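Local atomic coordinates of adenylation domain (Streptomyces sp., PDB entry 5N9X), a protein that is an adenylation domain of the AMP-binding (ANL) family, with the C-terminal domain of AMP-binding enzymes, modelled with adenosine-5'-triphosphate and threonine bound. Residues V116-G121 with T130-T135; P276-V281 with D303-I308; S404-S409 with Q419-L424; V448-V453 with P506-T511. One frame throughout, in Å; residues are numbered along the deposited sequence.

Interaction 1. Residues V116-G121 with T130-T135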
loop_
_atom_site.group_PDB
_atom_site.type_symbol
_atom_site.label_atom_id
_atom_site.label_comp_id
_atom_site.label_asym_id
_atom_site.label_seq_id
_atom_site.Cartn_x
_atom_site.Cartn_y
_atom_site.Cartn_z
ATOM N N VAL A 116 -19.439 -11.975 2.245
ATOM C CA VAL A 116 -18.785 -12.754 3.287
ATOM C C VAL A 116 -19.793 -13.630 4.040
ATOM O O VAL A 116 -20.911 -13.213 4.294
ATOM C CB VAL A 116 -18.004 -11.850 4.277
ATOM C CG1 VAL A 116 -16.948 -11.055 3.537
ATOM C CG2 VAL A 116 -18.944 -10.919 5.003
ATOM N N VAL A 117 -19.384 -14.857 4.358
ATOM C CA VAL A 117 -20.200 -15.806 5.109
ATOM C C VAL A 117 -20.257 -15.493 6.595
ATOM O O VAL A 117 -21.050 -16.086 7.316
ATOM C CB VAL A 117 -19.678 -17.234 4.957
ATOM C CG1 VAL A 117 -19.403 -17.534 3.517
ATOM C CG2 VAL A 117 -18.396 -17.421 5.767
ATOM N N ALA A 118 -19.390 -14.584 7.047
ATOM C CA ALA A 118 -19.280 -14.238 8.461
ATOM C C ALA A 118 -18.454 -12.977 8.652
ATOM O O ALA A 118 -17.796 -12.532 7.723
ATOM C CB ALA A 118 -18.659 -15.381 9.229
ATOM N N LEU A 119 -18.476 -12.418 9.860
ATOM C CA LEU A 119 -17.587 -11.306 10.199
ATOM C C LEU A 119 -16.848 -11.576 11.526
ATOM O O LEU A 119 -17.432 -12.105 12.477
ATOM C CB LEU A 119 -18.381 -9.998 10.267
ATOM C CG LEU A 119 -17.564 -8.709 10.419
ATOM C CD1 LEU A 119 -18.213 -7.571 9.646
ATOM C CD2 LEU A 119 -17.390 -8.307 11.880
ATOM N N VAL A 120 -15.567 -11.228 11.592
ATOM C CA VAL A 120 -14.828 -11.362 12.841
ATOM C C VAL A 120 -14.448 -9.993 13.378
ATOM O O VAL A 120 -13.881 -9.171 12.655
ATOM C CB VAL A 120 -13.555 -12.216 12.677
ATOM C CG1 VAL A 120 -12.902 -12.450 14.023
ATOM C CG2 VAL A 120 -13.890 -13.544 12.050
ATOM N N GLY A 121 -14.752 -9.763 14.656
ATOM C CA GLY A 121 -14.590 -8.459 15.293
ATOM C C GLY A 121 -15.982 -7.932 15.601
ATOM O O GLY A 121 -16.949 -8.649 15.355
ATOM N N THR A 130 -27.117 -9.878 9.849
ATOM C CA THR A 130 -27.799 -11.169 9.800
ATOM C C THR A 130 -26.868 -12.341 9.475
ATOM O O THR A 130 -27.300 -13.496 9.505
ATOM C CB THR A 130 -28.968 -11.148 8.784
ATOM O OG1 THR A 130 -28.491 -11.486 7.476
ATOM C CG2 THR A 130 -29.642 -9.779 8.758
ATOM N N GLY A 131 -25.604 -12.044 9.160
ATOM C CA GLY A 131 -24.578 -13.073 9.070
ATOM C C GLY A 131 -23.983 -13.298 10.448
ATOM O O GLY A 131 -24.106 -12.441 11.317
ATOM N N PRO A 132 -23.325 -14.445 10.661
ATOM C CA PRO A 132 -22.843 -14.761 12.014
ATOM C C PRO A 132 -21.642 -13.931 12.459
ATOM O O PRO A 132 -20.809 -13.553 11.635
ATOM C CB PRO A 132 -22.464 -16.245 11.925
ATOM C CG PRO A 132 -22.447 -16.604 10.468
ATOM C CD PRO A 132 -22.883 -15.425 9.656
ATOM N N LEU A 133 -21.561 -13.659 13.757
ATOM C CA LEU A 133 -20.429 -12.925 14.314
ATOM C C LEU A 133 -19.502 -13.759 15.173
ATOM O O LEU A 133 -19.939 -14.605 15.945
ATOM C CB LEU A 133 -20.897 -11.745 15.157
ATOM C CG LEU A 133 -20.010 -10.517 14.940
ATOM C CD1 LEU A 133 -20.338 -9.819 13.632
ATOM C CD2 LEU A 133 -20.077 -9.556 16.110
ATOM N N VAL A 134 -18.209 -13.512 15.016
ATOM C CA VAL A 134 -17.229 -13.859 16.021
ATOM C C VAL A 134 -16.794 -12.526 16.605
ATOM O O VAL A 134 -16.334 -11.654 15.874
ATOM C CB VAL A 134 -16.046 -14.621 15.433
ATOM C CG1 VAL A 134 -15.176 -15.207 16.544
ATOM C CG2 VAL A 134 -16.543 -15.703 14.511
ATOM N N THR A 135 -16.978 -12.338 17.905
ATOM C CA THR A 135 -16.679 -11.046 18.522
ATOM C C THR A 135 -15.214 -10.986 18.903
ATOM O O THR A 135 -14.518 -11.995 18.833
ATOM C CB THR A 135 -17.546 -10.796 19.764
ATOM O OG1 THR A 135 -17.248 -11.792 20.749
ATOM C CG2 THR A 135 -19.012 -10.855 19.402
#

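Interaction 2. Residues P276-V281 with D303-I308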
loop_
_atom_site.group_PDB
_atom_site.type_symbol
_atom_site.label_atom_id
_atom_site.label_comp_id
_atom_site.label_asym_id
_atom_site.label_seq_id
_atom_site.Cartn_x
_atom_site.Cartn_y
_atom_site.Cartn_z
ATOM N N PRO A 276 20.136 3.525 15.140
ATOM C CA PRO A 276 21.242 2.644 14.725
ATOM C C PRO A 276 20.810 1.219 14.335
ATOM O O PRO A 276 21.538 0.524 13.620
ATOM C CB PRO A 276 22.131 2.606 15.968
ATOM C CG PRO A 276 21.179 2.831 17.104
ATOM C CD PRO A 276 20.211 3.858 16.576
ATOM N N GLU A 277 19.640 0.794 14.799
ATOM C CA GLU A 277 19.137 -0.540 14.489
ATOM C C GLU A 277 18.439 -0.657 13.124
ATOM O O GLU A 277 18.266 -1.779 12.615
ATOM C CB GLU A 277 18.189 -1.002 15.601
ATOM C CG GLU A 277 18.822 -0.958 16.989
ATOM C CD GLU A 277 18.136 -1.875 17.973
ATOM O OE1 GLU A 277 18.244 -3.108 17.807
ATOM O OE2 GLU A 277 17.512 -1.368 18.924
ATOM N N LEU A 278 18.029 0.470 12.537
ATOM C CA LEU A 278 17.370 0.431 11.220
ATOM C C LEU A 278 18.260 -0.172 10.125
ATOM O O LEU A 278 19.356 0.330 9.853
ATOM C CB LEU A 278 16.922 1.831 10.779
ATOM C CG LEU A 278 15.406 2.040 10.631
ATOM C CD1 LEU A 278 15.066 3.398 10.038
ATOM C CD2 LEU A 278 14.818 0.934 9.796
ATOM N N ARG A 279 17.784 -1.250 9.503
ATOM C CA ARG A 279 18.525 -1.888 8.415
ATOM C C ARG A 279 17.925 -1.525 7.074
ATOM O O ARG A 279 18.649 -1.307 6.117
ATOM C CB ARG A 279 18.566 -3.422 8.573
ATOM C CG ARG A 279 19.127 -3.923 9.878
ATOM C CD ARG A 279 18.886 -5.420 10.035
ATOM N NE ARG A 279 19.669 -6.195 9.080
ATOM C CZ ARG A 279 19.157 -6.980 8.129
ATOM N NH1 ARG A 279 17.833 -7.094 7.981
ATOM N NH2 ARG A 279 19.970 -7.640 7.305
ATOM N N TYR A 280 16.599 -1.458 7.007
ATOM C CA TYR A 280 15.920 -1.121 5.751
ATOM C C TYR A 280 14.798 -0.126 5.940
ATOM O O TYR A 280 13.986 -0.256 6.846
ATOM C CB TYR A 280 15.319 -2.363 5.086
ATOM C CG TYR A 280 16.277 -3.392 4.558
ATOM C CD1 TYR A 280 16.890 -3.227 3.321
ATOM C CD2 TYR A 280 16.522 -4.560 5.268
ATOM C CE1 TYR A 280 17.760 -4.193 2.810
ATOM C CE2 TYR A 280 17.369 -5.535 4.784
ATOM C CZ TYR A 280 17.996 -5.352 3.552
ATOM O OH TYR A 280 18.847 -6.331 3.070
ATOM N N VAL A 281 14.736 0.858 5.068
ATOM C CA VAL A 281 13.506 1.610 4.917
ATOM C C VAL A 281 13.007 1.354 3.500
ATOM O O VAL A 281 13.715 1.586 2.552
ATOM C CB VAL A 281 13.689 3.099 5.173
ATOM C CG1 VAL A 281 12.341 3.755 5.437
ATOM C CG2 VAL A 281 14.599 3.304 6.367
ATOM N N ASP A 303 24.099 3.988 3.284
ATOM C CA ASP A 303 24.630 2.650 3.574
ATOM C C ASP A 303 23.926 1.922 4.701
ATOM O O ASP A 303 23.932 0.696 4.753
ATOM C CB ASP A 303 26.123 2.742 3.898
ATOM C CG ASP A 303 26.885 3.514 2.856
ATOM O OD1 ASP A 303 27.616 2.858 2.082
ATOM O OD2 ASP A 303 26.709 4.758 2.786
ATOM N N ARG A 304 23.336 2.683 5.615
ATOM C CA ARG A 304 22.617 2.102 6.729
ATOM C C ARG A 304 21.673 3.136 7.316
ATOM O O ARG A 304 22.117 4.208 7.749
ATOM C CB ARG A 304 23.560 1.583 7.814
ATOM C CG ARG A 304 22.795 1.093 9.032
ATOM C CD ARG A 304 23.691 0.478 10.087
ATOM N NE ARG A 304 22.927 -0.145 11.172
ATOM C CZ ARG A 304 22.615 -1.440 11.253
ATOM N NH1 ARG A 304 21.910 -1.876 12.287
ATOM N NH2 ARG A 304 23.012 -2.301 10.319
ATOM N N PRO A 305 20.361 2.844 7.282
ATOM C CA PRO A 305 19.774 1.692 6.596
ATOM C C PRO A 305 19.887 1.828 5.079
ATOM O O PRO A 305 20.212 2.910 4.586
ATOM C CB PRO A 305 18.300 1.737 7.033
ATOM C CG PRO A 305 18.038 3.187 7.286
ATOM C CD PRO A 305 19.327 3.675 7.925
ATOM N N HIS A 306 19.636 0.743 4.351
ATOM C CA HIS A 306 19.423 0.866 2.909
ATOM C C HIS A 306 18.086 1.566 2.638
ATOM O O HIS A 306 17.118 1.375 3.367
ATOM C CB HIS A 306 19.457 -0.506 2.205
ATOM C CG HIS A 306 20.696 -1.305 2.467
ATOM N ND1 HIS A 306 21.930 -0.954 1.955
ATOM C CD2 HIS A 306 20.889 -2.458 3.150
ATOM C CE1 HIS A 306 22.830 -1.844 2.333
ATOM N NE2 HIS A 306 22.226 -2.766 3.060
ATOM N N LEU A 307 18.045 2.404 1.610
ATOM C CA LEU A 307 16.768 2.926 1.160
ATOM C C LEU A 307 16.392 2.220 -0.136
ATOM O O LEU A 307 17.184 2.182 -1.081
ATOM C CB LEU A 307 16.807 4.447 0.995
ATOM C CG LEU A 307 16.816 5.290 2.285
ATOM C CD1 LEU A 307 16.473 4.505 3.546
ATOM C CD2 LEU A 307 18.132 5.945 2.483
ATOM N N ILE A 308 15.202 1.622 -0.133
ATOM C CA ILE A 308 14.683 0.851 -1.249
ATOM C C ILE A 308 13.326 1.391 -1.693
ATOM O O ILE A 308 12.355 1.430 -0.920
ATOM C CB ILE A 308 14.537 -0.655 -0.898
ATOM C CG1 ILE A 308 15.899 -1.350 -0.951
ATOM C CG2 ILE A 308 13.595 -1.355 -1.868
ATOM C CD1 ILE A 308 16.691 -1.216 0.274
HETATM O O HOH W 1 19.852 -4.067 13.566
HETATM O O HOH W 2 22.633 -4.880 10.162
#

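Interaction 3. Residues S404-S409 with Q419-L424. With ATP (adenosine-5'-triphosphate), chain D.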
loop_
_atom_site.group_PDB
_atom_site.type_symbol
_atom_site.label_atom_id
_atom_site.label_comp_id
_atom_site.label_asym_id
_atom_site.label_seq_id
_atom_site.Cartn_x
_atom_site.Cartn_y
_atom_site.Cartn_z
ATOM N N SER A 404 -0.924 -1.732 -15.852
ATOM C CA SER A 404 -0.832 -0.957 -14.625
ATOM C C SER A 404 -1.508 0.405 -14.748
ATOM O O SER A 404 -1.936 0.997 -13.752
ATOM C CB SER A 404 0.641 -0.771 -14.230
ATOM O OG SER A 404 1.261 0.228 -15.018
ATOM N N GLY A 405 -1.571 0.914 -15.973
ATOM C CA GLY A 405 -2.037 2.270 -16.205
ATOM C C GLY A 405 -1.008 3.286 -15.738
ATOM O O GLY A 405 -1.336 4.448 -15.477
ATOM N N ASP A 406 0.237 2.833 -15.602
ATOM C CA ASP A 406 1.337 3.695 -15.165
ATOM C C ASP A 406 2.318 3.904 -16.305
ATOM O O ASP A 406 2.621 2.966 -17.045
ATOM C CB ASP A 406 2.053 3.080 -13.958
ATOM C CG ASP A 406 1.334 3.337 -12.650
ATOM O OD1 ASP A 406 1.137 4.519 -12.304
ATOM O OD2 ASP A 406 0.956 2.357 -11.973
ATOM N N LEU A 407 2.815 5.127 -16.442
ATOM C CA LEU A 407 3.823 5.448 -17.457
ATOM C C LEU A 407 5.248 5.360 -16.902
ATOM O O LEU A 407 5.567 5.999 -15.892
ATOM C CB LEU A 407 3.572 6.857 -18.032
ATOM C CG LEU A 407 2.150 7.100 -18.552
ATOM C CD1 LEU A 407 1.968 8.503 -19.082
ATOM C CD2 LEU A 407 1.802 6.084 -19.628
ATOM N N VAL A 408 6.088 4.566 -17.566
ATOM C CA VAL A 408 7.507 4.428 -17.234
ATOM C C VAL A 408 8.400 4.464 -18.489
ATOM O O VAL A 408 7.907 4.350 -19.622
ATOM C CB VAL A 408 7.801 3.102 -16.482
ATOM C CG1 VAL A 408 6.888 2.936 -15.295
ATOM C CG2 VAL A 408 7.658 1.916 -17.413
ATOM N N SER A 409 9.713 4.611 -18.277
ATOM C CA SER A 409 10.710 4.457 -19.349
ATOM C C SER A 409 11.832 3.530 -18.915
ATOM O O SER A 409 12.166 3.465 -17.733
ATOM C CB SER A 409 11.308 5.807 -19.772
ATOM O OG SER A 409 11.463 6.671 -18.668
ATOM N N GLN A 419 7.231 7.721 -14.588
ATOM C CA GLN A 419 6.838 9.022 -15.139
ATOM C C GLN A 419 5.540 9.557 -14.537
ATOM O O GLN A 419 5.495 10.709 -14.079
ATOM C CB GLN A 419 6.731 8.941 -16.666
ATOM C CG GLN A 419 8.011 8.439 -17.329
ATOM C CD GLN A 419 9.176 9.419 -17.178
ATOM O OE1 GLN A 419 8.976 10.620 -16.963
ATOM N NE2 GLN A 419 10.399 8.907 -17.298
ATOM N N GLY A 420 4.493 8.732 -14.532
ATOM C CA GLY A 420 3.237 9.105 -13.904
ATOM C C GLY A 420 2.060 8.260 -14.368
ATOM O O GLY A 420 2.224 7.343 -15.173
ATOM N N ARG A 421 0.871 8.573 -13.866
ATOM C CA ARG A 421 -0.333 7.839 -14.226
ATOM C C ARG A 421 -0.985 8.333 -15.511
ATOM O O ARG A 421 -1.204 9.529 -15.665
ATOM C CB ARG A 421 -1.348 7.927 -13.086
ATOM C CG ARG A 421 -0.959 7.121 -11.883
ATOM C CD ARG A 421 -2.136 6.971 -10.947
ATOM N NE ARG A 421 -3.253 6.260 -11.584
ATOM C CZ ARG A 421 -3.219 5.005 -12.052
ATOM N NH1 ARG A 421 -2.114 4.268 -11.991
ATOM N NH2 ARG A 421 -4.308 4.487 -12.601
ATOM N N ALA A 422 -1.320 7.416 -16.417
ATOM C CA ALA A 422 -2.075 7.770 -17.628
ATOM C C ALA A 422 -3.378 8.502 -17.270
ATOM O O ALA A 422 -3.792 9.413 -17.983
ATOM C CB ALA A 422 -2.362 6.538 -18.456
ATOM N N ASP A 423 -3.993 8.096 -16.155
ATOM C CA ASP A 423 -5.098 8.812 -15.506
ATOM C C ASP A 423 -4.869 10.333 -15.447
ATOM O O ASP A 423 -5.791 11.116 -15.644
ATOM C CB ASP A 423 -5.288 8.284 -14.070
ATOM C CG ASP A 423 -6.431 7.271 -13.943
ATOM O OD1 ASP A 423 -6.961 6.810 -14.986
ATOM O OD2 ASP A 423 -6.774 6.909 -12.788
ATOM N N LEU A 424 -3.640 10.746 -15.165
ATOM C CA LEU A 424 -3.358 12.143 -14.827
ATOM C C LEU A 424 -2.711 12.895 -15.985
ATOM O O LEU A 424 -2.455 14.089 -15.909
ATOM C CB LEU A 424 -2.470 12.219 -13.578
ATOM C CG LEU A 424 -3.067 11.577 -12.313
ATOM C CD1 LEU A 424 -2.155 11.758 -11.086
ATOM C CD2 LEU A 424 -4.455 12.118 -12.038
HETATM P PG ATP D . -6.293 1.317 -7.986
HETATM O O1G ATP D . -5.729 1.641 -9.365
HETATM O O2G ATP D . -7.773 1.514 -7.866
HETATM O O3G ATP D . -5.911 -0.051 -7.448
HETATM P PB ATP D . -4.232 2.550 -6.316
HETATM O O1B ATP D . -3.389 2.982 -7.520
HETATM O O2B ATP D . -4.111 3.279 -5.016
HETATM O O3B ATP D . -5.736 2.473 -6.941
HETATM P PA ATP D . -2.840 0.416 -5.220
HETATM O O1A ATP D . -2.547 -0.941 -5.815
HETATM O O2A ATP D . -2.976 0.525 -3.705
HETATM O O3A ATP D . -4.132 0.992 -5.958
HETATM O "O5'" ATP D . -1.806 1.575 -5.731
HETATM C "C5'" ATP D . -0.781 1.390 -6.707
HETATM C "C4'" ATP D . -0.513 2.702 -7.447
HETATM O "O4'" ATP D . 0.381 3.531 -6.720
HETATM C "C3'" ATP D . 0.052 2.541 -8.847
HETATM O "O3'" ATP D . -1.010 2.817 -9.754
HETATM C "C2'" ATP D . 1.131 3.584 -8.981
HETATM O "O2'" ATP D . 0.614 4.666 -9.751
HETATM C "C1'" ATP D . 1.387 4.089 -7.577
HETATM N N9 ATP D . 2.731 3.667 -7.072
HETATM C C8 ATP D . 2.966 2.614 -6.257
HETATM N N7 ATP D . 4.277 2.474 -5.955
HETATM C C5 ATP D . 4.923 3.472 -6.582
HETATM C C6 ATP D . 6.336 3.905 -6.675
HETATM N N6 ATP D . 7.299 3.220 -6.029
HETATM N N1 ATP D . 6.617 4.987 -7.428
HETATM C C2 ATP D . 5.637 5.634 -8.090
HETATM N N3 ATP D . 4.323 5.320 -8.051
HETATM C C4 ATP D . 3.905 4.254 -7.324
#

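Interaction 4. Residues V448-V453 with P506-T511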
loop_
_atom_site.group_PDB
_atom_site.type_symbol
_atom_site.label_atom_id
_atom_site.label_comp_id
_atom_site.label_asym_id
_atom_site.label_seq_id
_atom_site.Cartn_x
_atom_site.Cartn_y
_atom_site.Cartn_z
ATOM N N VAL A 448 4.957 25.273 0.957
ATOM C CA VAL A 448 3.937 24.318 0.574
ATOM C C VAL A 448 4.381 22.878 0.784
ATOM O O VAL A 448 5.315 22.425 0.123
ATOM C CB VAL A 448 3.539 24.471 -0.905
ATOM C CG1 VAL A 448 2.534 23.383 -1.278
ATOM C CG2 VAL A 448 2.964 25.848 -1.162
ATOM N N VAL A 449 3.707 22.157 1.681
ATOM C CA VAL A 449 3.938 20.717 1.826
ATOM C C VAL A 449 3.383 19.926 0.640
ATOM O O VAL A 449 4.136 19.269 -0.067
ATOM C CB VAL A 449 3.318 20.149 3.137
ATOM C CG1 VAL A 449 3.938 18.796 3.469
ATOM C CG2 VAL A 449 3.558 21.091 4.299
ATOM N N ASP A 450 2.074 19.983 0.419
ATOM C CA ASP A 450 1.455 19.081 -0.548
ATOM C C ASP A 450 0.454 19.757 -1.469
ATOM O O ASP A 450 -0.174 20.748 -1.098
ATOM C CB ASP A 450 0.760 17.937 0.193
ATOM C CG ASP A 450 0.957 16.603 -0.483
ATOM O OD1 ASP A 450 1.026 16.550 -1.737
ATOM O OD2 ASP A 450 1.064 15.600 0.257
ATOM N N ALA A 451 0.279 19.196 -2.661
ATOM C CA ALA A 451 -0.671 19.740 -3.628
ATOM C C ALA A 451 -1.428 18.652 -4.404
ATOM O O ALA A 451 -0.878 17.605 -4.707
ATOM C CB ALA A 451 0.058 20.662 -4.598
ATOM N N VAL A 452 -2.691 18.923 -4.727
ATOM C CA VAL A 452 -3.484 18.085 -5.629
ATOM C C VAL A 452 -4.027 18.963 -6.751
ATOM O O VAL A 452 -4.725 19.946 -6.485
ATOM C CB VAL A 452 -4.649 17.402 -4.898
ATOM C CG1 VAL A 452 -5.565 16.650 -5.878
ATOM C CG2 VAL A 452 -4.128 16.487 -3.821
ATOM N N VAL A 453 -3.697 18.629 -7.994
ATOM C CA VAL A 453 -4.130 19.440 -9.121
ATOM C C VAL A 453 -5.021 18.601 -10.019
ATOM O O VAL A 453 -4.649 17.482 -10.380
ATOM C CB VAL A 453 -2.936 19.986 -9.946
ATOM C CG1 VAL A 453 -3.437 20.781 -11.150
ATOM C CG2 VAL A 453 -2.019 20.837 -9.088
ATOM N N PRO A 506 -6.180 22.835 5.479
ATOM C CA PRO A 506 -5.329 22.551 6.651
ATOM C C PRO A 506 -4.578 21.221 6.499
ATOM O O PRO A 506 -3.413 21.094 6.884
ATOM C CB PRO A 506 -6.332 22.495 7.818
ATOM C CG PRO A 506 -7.510 23.285 7.355
ATOM C CD PRO A 506 -7.587 23.051 5.858
ATOM N N GLU A 507 -5.274 20.236 5.935
ATOM C CA GLU A 507 -4.695 18.945 5.556
ATOM C C GLU A 507 -5.427 18.469 4.305
ATOM O O GLU A 507 -6.564 18.859 4.080
ATOM C CB GLU A 507 -4.841 17.883 6.670
ATOM C CG GLU A 507 -5.117 18.398 8.090
ATOM C CD GLU A 507 -5.530 17.273 9.050
ATOM O OE1 GLU A 507 -5.842 16.165 8.560
ATOM O OE2 GLU A 507 -5.552 17.495 10.289
ATOM N N LEU A 508 -4.797 17.619 3.502
ATOM C CA LEU A 508 -5.512 16.972 2.414
ATOM C C LEU A 508 -6.261 15.778 3.002
ATOM O O LEU A 508 -5.755 15.126 3.920
ATOM C CB LEU A 508 -4.553 16.523 1.311
ATOM C CG LEU A 508 -3.864 17.620 0.493
ATOM C CD1 LEU A 508 -2.949 17.034 -0.563
ATOM C CD2 LEU A 508 -4.863 18.587 -0.132
ATOM N N PRO A 509 -7.476 15.496 2.494
ATOM C CA PRO A 509 -8.206 14.299 2.917
ATOM C C PRO A 509 -7.473 13.043 2.490
ATOM O O PRO A 509 -6.828 13.068 1.440
ATOM C CB PRO A 509 -9.553 14.432 2.197
ATOM C CG PRO A 509 -9.261 15.279 1.013
ATOM C CD PRO A 509 -8.249 16.277 1.508
ATOM N N ARG A 510 -7.594 11.974 3.278
ATOM C CA ARG A 510 -6.769 10.778 3.136
ATOM C C ARG A 510 -7.602 9.507 3.084
ATOM O O ARG A 510 -8.433 9.291 3.966
ATOM C CB ARG A 510 -5.812 10.658 4.324
ATOM C CG ARG A 510 -4.852 11.798 4.557
ATOM C CD ARG A 510 -3.734 11.879 3.553
ATOM N NE ARG A 510 -2.889 13.029 3.850
ATOM C CZ ARG A 510 -1.931 13.474 3.052
ATOM N NH1 ARG A 510 -1.659 12.833 1.926
ATOM N NH2 ARG A 510 -1.227 14.542 3.389
ATOM N N THR A 511 -7.360 8.662 2.074
ATOM C CA THR A 511 -7.835 7.278 2.088
ATOM C C THR A 511 -6.999 6.493 3.123
ATOM O O THR A 511 -5.939 6.960 3.540
ATOM C CB THR A 511 -7.750 6.614 0.691
ATOM O OG1 THR A 511 -6.554 7.028 0.039
ATOM C CG2 THR A 511 -8.935 7.019 -0.184
#

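Interaction 1. Residues V116-G121 with T130-T135
L133 lies beside L119, and V134 beside V120, where two short parallel strands pair. Three backbone bonds hold them. L119 N donates to P132 O (3.1 Å). L119 O then accepts from V134 N (3.0 Å), and G121 N donates to V134 O (2.7 Å). From L133, CB leaves the strand on the same face as L119. CG lies 3.6 Å from G121 O. There the chain forks. CD1 turns to L119 and meets L119 CD2 at 3.7 Å, alongside. CD2 turns the other way and sits 3.3 Å from G121 O, with D122 and P123 also against this side chain. With chi1 at -140°, away from the usual staggered values, CD1 is placed at L119 and CD2 at G121 O. On the opposite face V120 CG1 approaches V134 CB at 4.1 Å. Both valines also touch V139 of helix 136-141. At the start of the pairing, P132 CD comes close to V117 O (3.0 Å). T135 ends it: its OG1 bonds to N138 N and caps that helix. Strand 118-121 is paired on its other side with strand 70-74. The contact thus forms the outer edge of a four-stranded parallel sheet, with helices packed on the valine face.

Interaction 2. Residues P276-V281 with D303-I308
P305, after a cis peptide bond, wedges between L278 and V281, and this is the tight part of the contact. Its CG meets V281 CG2 at 3.6 Å, and its CB lies 3.2 Å from R279 O. Next to it, L307 CD1 rests 3.5 Å from V281 CB. On the other face of the strands, I308 CD1 sits at the edge of the Y280 ring, 3.7 Å from Y280 CD1. The Y280 and H306 side chains run alongside, their rings oblique with planes 41° apart. V281 N to H306 O and I308 N to V281 O are nearly straight bonds. The solvent side belongs to R304. Its chain is extended, with CG anti to the backbone N (chi1 175°), and this carries the guanidinium to P276. NE (2.9 Å) and NH1 (2.8 Å) both grip P276 O, which lies in the guanidinium plane. L278 O sits over one face of the group. A water accepts from R304 NH2 and, weakly, from R279 NE. R279 also bonds to S196 O through NH2 and forms a salt bridge with D201 through NH1. The paired strands 280-284 and 306-310 are the two parallel strands of a beta-alpha-beta crossover through helix 290-300.

Interaction 3. Residues S404-S409 with Q419-L424
D406 and R421 form an antiparallel non-hydrogen-bonded pair, and L407 and G420 the hydrogen-bonded pair beside it. The strand axes run at 168° and come within 4.6 Å. L407 N donates to G420 O (2.6 Å). L407 O accepts from both Q419 N (2.7 Å) and G420 N (3.2 Å), which reach it from the same face of its carbonyl plane. Two residues thus face one, a classic beta bulge. The backbone angles of G420 call for glycine. A422 N closes the pairing on G405 O.

The ligand is met on the face of D406 and R421. The carboxylate of D406 holds the ribose: OD1 takes ATP O2' (2.6 Å) and OD2 takes ATP O3' (3.0 Å). Y418 OH and Y311 OH also bond to OD1 and OD2 respectively, so both oxygens have protein partners as well. R421 bends at chi3 (62°), and the turn brings NH1 to D406 OD1 in a weak bond of a salt bridge (3.3 Å). NH1 also lies close to ATP O3'. The two charged planes are 79° apart. NH2 reaches D423 OD2 in a second, weak salt bridge. Near the other end, Q419 NE2 donates to S409 OG.

The two segments belong to the hairpin of strands 400-410 and 416-421. Strand 362-367 flanks the first of these through backbone bonds of L364 and G362, and strand 336-340 pairs with the second.

Interaction 4. Residues V448-V453 with P506-T511
In the C-terminal domain, L508 of the loop after strand 501-505 reaches over to D450 and V452 on strand 450-457. The contact is small and buries 164 Å². No hydrogen bond crosses it. One methyl does most of the touching: L508 CD1 meets V452 CG2 at 3.5 Å and D450 CB at 3.9 Å. The leucine has CG anti to its carbonyl carbon and a straight chi2 (180°), which drives CD1 forward as the tip. It meets the aspartate side chain at about a right angle and sits against its CB and the carboxylate carbon CG.

Strand 450-457 is an outer strand of a three-stranded mixed sheet, with 463-470 in the middle and 501-505 at the far side. L508, in the loop that follows 501-505, packs on 450-457 and also touches T470 of the middle strand. Helix 435-443 lies against the opposite face, where A451 meets V442 and V453 meets V438. Helix 518-528 covers the L508 side, with V452 against R518 and P509 against S520 and V521.

D450 OD1 makes a salt bridge with R443 NE and accepts a weak bond from A451 N (2.9 Å). D450 OD2 faces R510. The arginine bends at chi2 (-72°), which turns its guanidinium back toward the strand. Its NH2 stays 4.0 Å from D450 OD2, beyond salt-bridge range, with the oxygen near the guanidinium plane and the two flat groups turned 53° apart.

How the interactions relate
The four contacts follow one another along the chain without interleaving. Interactions 1 and 2 lie in the part of the chain that belongs to the AMP-binding enzyme family, and interaction 4 in the C-terminal domain. Interaction 1 stands apart in its own parallel sheet, its centre about 36 to 41 Å from the others. Interactions 2 and 3 reach the same large mixed sheet, with centres about 29 Å apart. Interaction 3 holds the ribose of ATP directly, while the side chain of I308 in interaction 2 is about 9 Å from ATP. Interaction 4 belongs to the separate three-stranded sheet. Its nearest atoms are about 6 Å from those of interaction 3. The R510 side chain is about 12 Å from ATP, and K515, shortly after it, lies in the threonine pocket.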